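Local coordinates for hydrophilic protein, virA protein (Chromobacterium violaceum, PDB 3BO6), which probably acts as a phosphothreonine lyase effector of the SpvC type, removing phosphate from phosphothreonine by beta-elimination, at residues Thr14-His17 against Ser18-Gln22; Ala149-Leu152 against His153-Gln157. One frame throughout, in Å; residues are numbered along the deposited sequence.

Interaction 1: residues Thr14-His17 against Ser18-Gln22; sequences TNFH and SLHNQ
N15 meets L19, F16 meets H20 and H17 meets N21 in a local i to i+4 contact along the first turns of helix 16-24, a short surface helix near the N-terminus of this alpha/beta fold. Three backbone bonds in series carry the helical ladder, L19 N to N15 O (2.9 Å), H20 N to F16 O and N21 N to H17 O. N15 is the N-cap residue, yet its amide does not close the helix end: ND2 turns back to D11 O on helix 7-14. On the inner side L19 lays CG and CD1 against the carbonyl and CB of N15, while its other methyl, CD2, points at the start of helix 149-168.

Three aromatic side chains, those of F16, H17 and H20, gather on one flank of the helix. F16 and H17 both set their rings anti to the backbone N, whereas the H20 ring lies between N and carbonyl carbon (chi1 77°), which turns it back over the preceding turn. There H20 CD2 stands 4.1 Å from F16 CE2, over one face of the phenyl ring near its rim, the two planes inclined at 55°. The H17 and H20 rings are nearly perpendicular, with centroids 5.7 Å apart. F16 and H20 also touch L217 of helix 213-219, so this flank packs against the C-terminal helix.

N21 bonds H17 twice. Its OD1 is taken by R24, while ND2 lies over a face of the H17 imidazole, ring and amide planes 56° apart. H17 O thus accepts two N-H groups from one residue, which reach it from opposite faces of the carbonyl plane: N21 N at 3.3 Å and N21 ND2, the shorter, at 2.9 Å.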
ATOM      1  N   THR A  14     -16.088  15.589   6.268  1.00  9.58           N
ATOM      2  CA  THR A  14     -16.414  16.603   7.260  1.00 12.25           C
ATOM      3  C   THR A  14     -15.181  17.407   7.635  1.00 10.62           C
ATOM      4  O   THR A  14     -15.251  18.616   7.848  1.00 14.05           O
ATOM      5  CB  THR A  14     -16.993  15.952   8.526  1.00 13.41           C
ATOM      6  OG1 THR A  14     -18.206  15.272   8.197  1.00 15.83           O
ATOM      7  CG2 THR A  14     -17.272  17.001   9.601  1.00 16.10           C
ATOM      8  N   ASN A  15     -14.039  16.735   7.706  1.00 10.66           N
ATOM      9  CA  ASN A  15     -12.834  17.358   8.239  1.00  9.04           C
ATOM     10  C   ASN A  15     -11.753  17.611   7.198  1.00  8.78           C
ATOM     11  O   ASN A  15     -10.612  17.900   7.548  1.00 11.17           O
ATOM     12  CB  ASN A  15     -12.291  16.525   9.405  1.00 10.17           C
ATOM     13  CG  ASN A  15     -13.246  16.513  10.584  1.00 15.18           C
ATOM     14  OD1 ASN A  15     -13.442  17.535  11.233  1.00 18.30           O
ATOM     15  ND2 ASN A  15     -13.856  15.364  10.857  1.00 18.96           N
ATOM     16  N   PHE A  16     -12.136  17.527   5.925  1.00  9.40           N
ATOM     17  CA  PHE A  16     -11.192  17.625   4.810  1.00  8.42           C
ATOM     18  C   PHE A  16     -10.276  18.845   4.894  1.00  9.23           C
ATOM     19  O   PHE A  16      -9.044  18.712   4.877  1.00  8.30           O
ATOM     20  CB  PHE A  16     -11.973  17.625   3.491  1.00  8.22           C
ATOM     21  CG  PHE A  16     -11.108  17.524   2.259  1.00  7.18           C
ATOM     22  CD1 PHE A  16     -10.424  16.354   1.976  1.00 11.56           C
ATOM     23  CD2 PHE A  16     -11.030  18.574   1.358  1.00 11.26           C
ATOM     24  CE1 PHE A  16      -9.666  16.239   0.841  1.00  8.95           C
ATOM     25  CE2 PHE A  16     -10.260  18.466   0.207  1.00  8.44           C
ATOM     26  CZ  PHE A  16      -9.570  17.285  -0.042  1.00  9.73           C
ATOM     27  N   HIS A  17     -10.868  20.034   4.989  1.00  9.13           N
ATOM     28  CA  HIS A  17     -10.086  21.254   5.064  1.00 10.73           C
ATOM     29  C   HIS A  17      -9.059  21.242   6.200  1.00  8.98           C
ATOM     30  O   HIS A  17      -7.879  21.539   5.988  1.00  9.45           O
ATOM     31  CB  HIS A  17     -10.998  22.470   5.209  1.00 12.27           C
ATOM     32  CG  HIS A  17     -10.254  23.762   5.136  1.00 10.32           C
ATOM     33  ND1 HIS A  17      -9.937  24.514   6.247  1.00 18.73           N
ATOM     34  CD2 HIS A  17      -9.696  24.397   4.079  1.00  7.00           C
ATOM     35  CE1 HIS A  17      -9.250  25.577   5.873  1.00 16.55           C
ATOM     36  NE2 HIS A  17      -9.091  25.531   4.561  1.00 14.94           N
ATOM     37  N   SER A  18      -9.511  20.891   7.397  1.00  9.18           N
ATOM     38  CA  SER A  18      -8.614  20.842   8.553  1.00  9.73           C
ATOM     39  C   SER A  18      -7.499  19.815   8.384  1.00  8.69           C
ATOM     40  O   SER A  18      -6.332  20.079   8.707  1.00 10.63           O
ATOM     41  CB  SER A  18      -9.401  20.531   9.822  1.00 13.99           C
ATOM     42  OG  SER A  18      -8.521  20.427  10.926  1.00 18.18           O
ATOM     43  N   LEU A  19      -7.860  18.639   7.880  1.00  7.94           N
ATOM     44  CA  LEU A  19      -6.897  17.559   7.719  1.00  8.01           C
ATOM     45  C   LEU A  19      -5.754  17.922   6.786  1.00  6.79           C
ATOM     46  O   LEU A  19      -4.586  17.816   7.175  1.00  8.23           O
ATOM     47  CB  LEU A  19      -7.596  16.264   7.289  1.00  8.65           C
ATOM     48  CG  LEU A  19      -8.424  15.576   8.380  1.00  9.83           C
ATOM     49  CD1 LEU A  19      -9.315  14.479   7.789  1.00 11.68           C
ATOM     50  CD2 LEU A  19      -7.529  15.008   9.476  1.00 10.28           C
ATOM     51  N   HIS A  20      -6.041  18.370   5.565  1.00  7.46           N
ATOM     52  CA  HIS A  20      -4.926  18.636   4.661  1.00  6.55           C
ATOM     53  C   HIS A  20      -4.081  19.837   5.097  1.00  7.77           C
ATOM     54  O   HIS A  20      -2.870  19.850   4.907  1.00  8.01           O
ATOM     55  CB  HIS A  20      -5.337  18.687   3.172  1.00  8.09           C
ATOM     56  CG  HIS A  20      -6.018  19.949   2.730  1.00  7.30           C
ATOM     57  ND1 HIS A  20      -5.329  21.054   2.285  1.00 10.70           N
ATOM     58  CD2 HIS A  20      -7.331  20.231   2.556  1.00  8.37           C
ATOM     59  CE1 HIS A  20      -6.189  21.991   1.915  1.00  9.52           C
ATOM     60  NE2 HIS A  20      -7.411  21.514   2.066  1.00  9.68           N
ATOM     61  N   ASN A  21      -4.704  20.824   5.721  1.00  7.76           N
ATOM     62  CA  ASN A  21      -3.929  21.942   6.231  1.00  7.67           C
ATOM     63  C   ASN A  21      -3.066  21.592   7.450  1.00 11.00           C
ATOM     64  O   ASN A  21      -1.959  22.129   7.596  1.00 13.11           O
ATOM     65  CB  ASN A  21      -4.855  23.130   6.480  1.00  8.22           C
ATOM     66  CG  ASN A  21      -5.219  23.842   5.198  1.00 14.13           C
ATOM     67  OD1 ASN A  21      -4.369  24.462   4.569  1.00 12.05           O
ATOM     68  ND2 ASN A  21      -6.486  23.742   4.793  1.00 11.78           N
ATOM     69  N   GLN A  22      -3.551  20.707   8.324  1.00  8.93           N
ATOM     70  CA  GLN A  22      -2.704  20.197   9.407  1.00  7.60           C
ATOM     71  C   GLN A  22      -1.524  19.418   8.827  1.00 10.46           C
ATOM     72  O   GLN A  22      -0.379  19.609   9.251  1.00 10.75           O
ATOM     73  CB  GLN A  22      -3.481  19.275  10.347  1.00 10.12           C
ATOM     74  CG  GLN A  22      -4.502  19.953  11.236  1.00 13.25           C
ATOM     75  CD  GLN A  22      -5.227  18.952  12.110  1.00 23.07           C
ATOM     76  OE1 GLN A  22      -6.418  18.698  11.929  1.00 27.77           O
ATOM     77  NE2 GLN A  22      -4.503  18.352  13.047  1.00 23.83           N
TER

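Interaction 2: residues Ala149-Leu152 against His153-Gln157; sequences ASSL and HNTRQ
T155 doubles the helical bond to S151 in this i to i+4 contact, which runs along the first turns of the long helix 149-168. S151 O receives T155 N at 2.9 Å and T155 OG1 at 2.8 Å, the two donors approaching from opposite faces of the carbonyl plane. The hydroxyl gets there because OG1 stands beside the backbone N (chi1 -60°), leaving the methyl CG2 anti to that N; in this buried place its proton is spent on the helix's own carbonyl.

The neighbouring carbonyls take the usual amides: A149 O from H153 N, S150 O from N154 N, and L152 O from R156 N, the straightest of the set at 170°. The N154 amide lies beside S150 O, yet ND2, at 3.3 Å, is too badly angled to bond; its OD1 pairs with S29 OG instead. H153 sends NE2 to P27 O, and R156, extended from CG to NE, carries NH1 to the L217 carbonyl and to O of E220, in the terminal carboxylate.

Main-chain polarity is thus settled largely within the helix, while the longer polar side chains are spent on tying it to the segment around P27 and S29 and to the chain's end.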
ATOM      1  N   ALA A 149      -4.773  13.239  11.304  1.00  5.86           N
ATOM      2  CA  ALA A 149      -3.869  13.982  10.425  1.00  5.75           C
ATOM      3  C   ALA A 149      -2.448  13.424  10.462  1.00  7.87           C
ATOM      4  O   ALA A 149      -1.796  13.299   9.419  1.00  6.89           O
ATOM      5  CB  ALA A 149      -3.873  15.458  10.758  1.00  9.01           C
ATOM      6  N   SER A 150      -1.972  13.059  11.648  1.00  7.61           N
ATOM      7  CA  SER A 150      -0.632  12.494  11.795  0.50  8.04           C
ATOM      8  C   SER A 150      -0.482  11.210  10.984  1.00  6.23           C
ATOM      9  O   SER A 150       0.511  11.004  10.289  1.00  6.80           O
ATOM     10  CB  SER A 150      -0.317  12.211  13.270  0.50 12.70           C
ATOM     11  OG  SER A 150      -0.045  13.409  13.978  0.50 14.25           O
ATOM     12  N   SER A 151      -1.467  10.327  11.084  1.00  7.33           N
ATOM     13  CA  SER A 151      -1.389   9.051  10.365  1.00  8.46           C
ATOM     14  C   SER A 151      -1.474   9.250   8.837  1.00  4.28           C
ATOM     15  O   SER A 151      -0.751   8.608   8.072  1.00  5.19           O
ATOM     16  CB  SER A 151      -2.478   8.092  10.844  1.00  8.80           C
ATOM     17  OG  SER A 151      -2.243   6.782  10.345  1.00 13.31           O
ATOM     18  N   LEU A 152      -2.365  10.125   8.392  1.00  5.15           N
ATOM     19  CA  LEU A 152      -2.426  10.481   6.981  1.00  4.90           C
ATOM     20  C   LEU A 152      -1.066  11.008   6.489  1.00  5.83           C
ATOM     21  O   LEU A 152      -0.575  10.576   5.439  1.00  4.19           O
ATOM     22  CB  LEU A 152      -3.534  11.515   6.740  1.00  5.09           C
ATOM     23  CG  LEU A 152      -4.944  10.946   6.939  1.00  3.86           C
ATOM     24  CD1 LEU A 152      -5.947  12.071   7.162  1.00  6.89           C
ATOM     25  CD2 LEU A 152      -5.349  10.049   5.762  1.00  6.65           C
ATOM     26  N   HIS A 153      -0.463  11.928   7.245  1.00  5.03           N
ATOM     27  CA  HIS A 153       0.837  12.481   6.864  1.00  3.27           C
ATOM     28  C   HIS A 153       1.900  11.373   6.780  1.00  4.73           C
ATOM     29  O   HIS A 153       2.677  11.312   5.827  1.00  4.96           O
ATOM     30  CB  HIS A 153       1.256  13.561   7.875  1.00  5.99           C
ATOM     31  CG  HIS A 153       2.627  14.105   7.644  1.00  4.94           C
ATOM     32  ND1 HIS A 153       2.957  14.883   6.547  1.00  8.22           N
ATOM     33  CD2 HIS A 153       3.759  14.001   8.379  1.00  8.16           C
ATOM     34  CE1 HIS A 153       4.230  15.222   6.624  1.00  8.37           C
ATOM     35  NE2 HIS A 153       4.744  14.694   7.722  1.00  9.29           N
ATOM     36  N   ASN A 154       1.920  10.491   7.771  1.00  4.09           N
ATOM     37  CA  ASN A 154       2.930   9.434   7.791  1.00  5.74           C
ATOM     38  C   ASN A 154       2.739   8.499   6.604  1.00  4.42           C
ATOM     39  O   ASN A 154       3.706   7.996   6.043  1.00  6.37           O
ATOM     40  CB  ASN A 154       2.893   8.670   9.112  1.00  7.47           C
ATOM     41  CG  ASN A 154       3.491   9.464  10.265  1.00 13.91           C
ATOM     42  OD1 ASN A 154       4.373  10.302  10.064  1.00 14.07           O
ATOM     43  ND2 ASN A 154       3.025   9.190  11.479  1.00 12.15           N
ATOM     44  N   THR A 155       1.486   8.279   6.213  1.00  4.39           N
ATOM     45  CA  THR A 155       1.187   7.377   5.111  1.00  5.52           C
ATOM     46  C   THR A 155       1.634   8.001   3.808  1.00  3.80           C
ATOM     47  O   THR A 155       2.274   7.337   2.981  1.00  4.92           O
ATOM     48  CB  THR A 155      -0.299   7.031   5.087  1.00  6.12           C
ATOM     49  OG1 THR A 155      -0.634   6.398   6.325  1.00  6.14           O
ATOM     50  CG2 THR A 155      -0.612   6.065   3.948  1.00  7.12           C
ATOM     51  N   ARG A 156       1.312   9.279   3.620  1.00  5.09           N
ATOM     52  CA  ARG A 156       1.752   9.982   2.431  1.00  2.82           C
ATOM     53  C   ARG A 156       3.291  10.008   2.351  1.00  5.94           C
ATOM     54  O   ARG A 156       3.878   9.764   1.281  1.00  5.07           O
ATOM     55  CB  ARG A 156       1.176  11.398   2.416  1.00  3.46           C
ATOM     56  CG  ARG A 156       1.576  12.202   1.188  1.00  4.83           C
ATOM     57  CD  ARG A 156       0.797  13.508   1.092  1.00  7.48           C
ATOM     58  NE  ARG A 156       1.286  14.336  -0.005  1.00  7.92           N
ATOM     59  CZ  ARG A 156       0.526  15.169  -0.721  1.00  8.85           C
ATOM     60  NH1 ARG A 156      -0.776  15.280  -0.471  1.00  8.47           N
ATOM     61  NH2 ARG A 156       1.068  15.892  -1.699  1.00 14.04           N
ATOM     62  N   GLN A 157       3.933  10.321   3.474  1.00  4.26           N
ATOM     63  CA  GLN A 157       5.394  10.319   3.535  1.00  4.39           C
ATOM     64  C   GLN A 157       5.964   8.926   3.211  1.00  5.40           C
ATOM     65  O   GLN A 157       6.991   8.810   2.539  1.00  4.99           O
ATOM     66  CB  GLN A 157       5.863  10.773   4.925  1.00  4.88           C
ATOM     67  CG  GLN A 157       5.674  12.279   5.188  1.00  4.40           C
ATOM     68  CD  GLN A 157       6.841  13.074   4.654  1.00 10.84           C
ATOM     69  OE1 GLN A 157       7.983  12.849   5.052  1.00 10.37           O
ATOM     70  NE2 GLN A 157       6.570  13.985   3.744  1.00 11.63           N
TER

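Overall arrangement
Interaction 1 comes first along the chain, on helix 16-24, and interaction 2 much later, at the start of helix 149-168, yet their centres are only about 12 Å apart and on the same side of the molecule. The two helices touch directly: L19 CD2 lies 4.1 Å from L152 CD1, and Q22 NE2 packs on the methyl of A149. Helix 213-219 packs against both, here through L152, T155 and R156 of interaction 2. Helices 16-24, 149-168 and 213-219 therefore share one packing junction, with interaction 1 on its surface and interaction 2 partly buried.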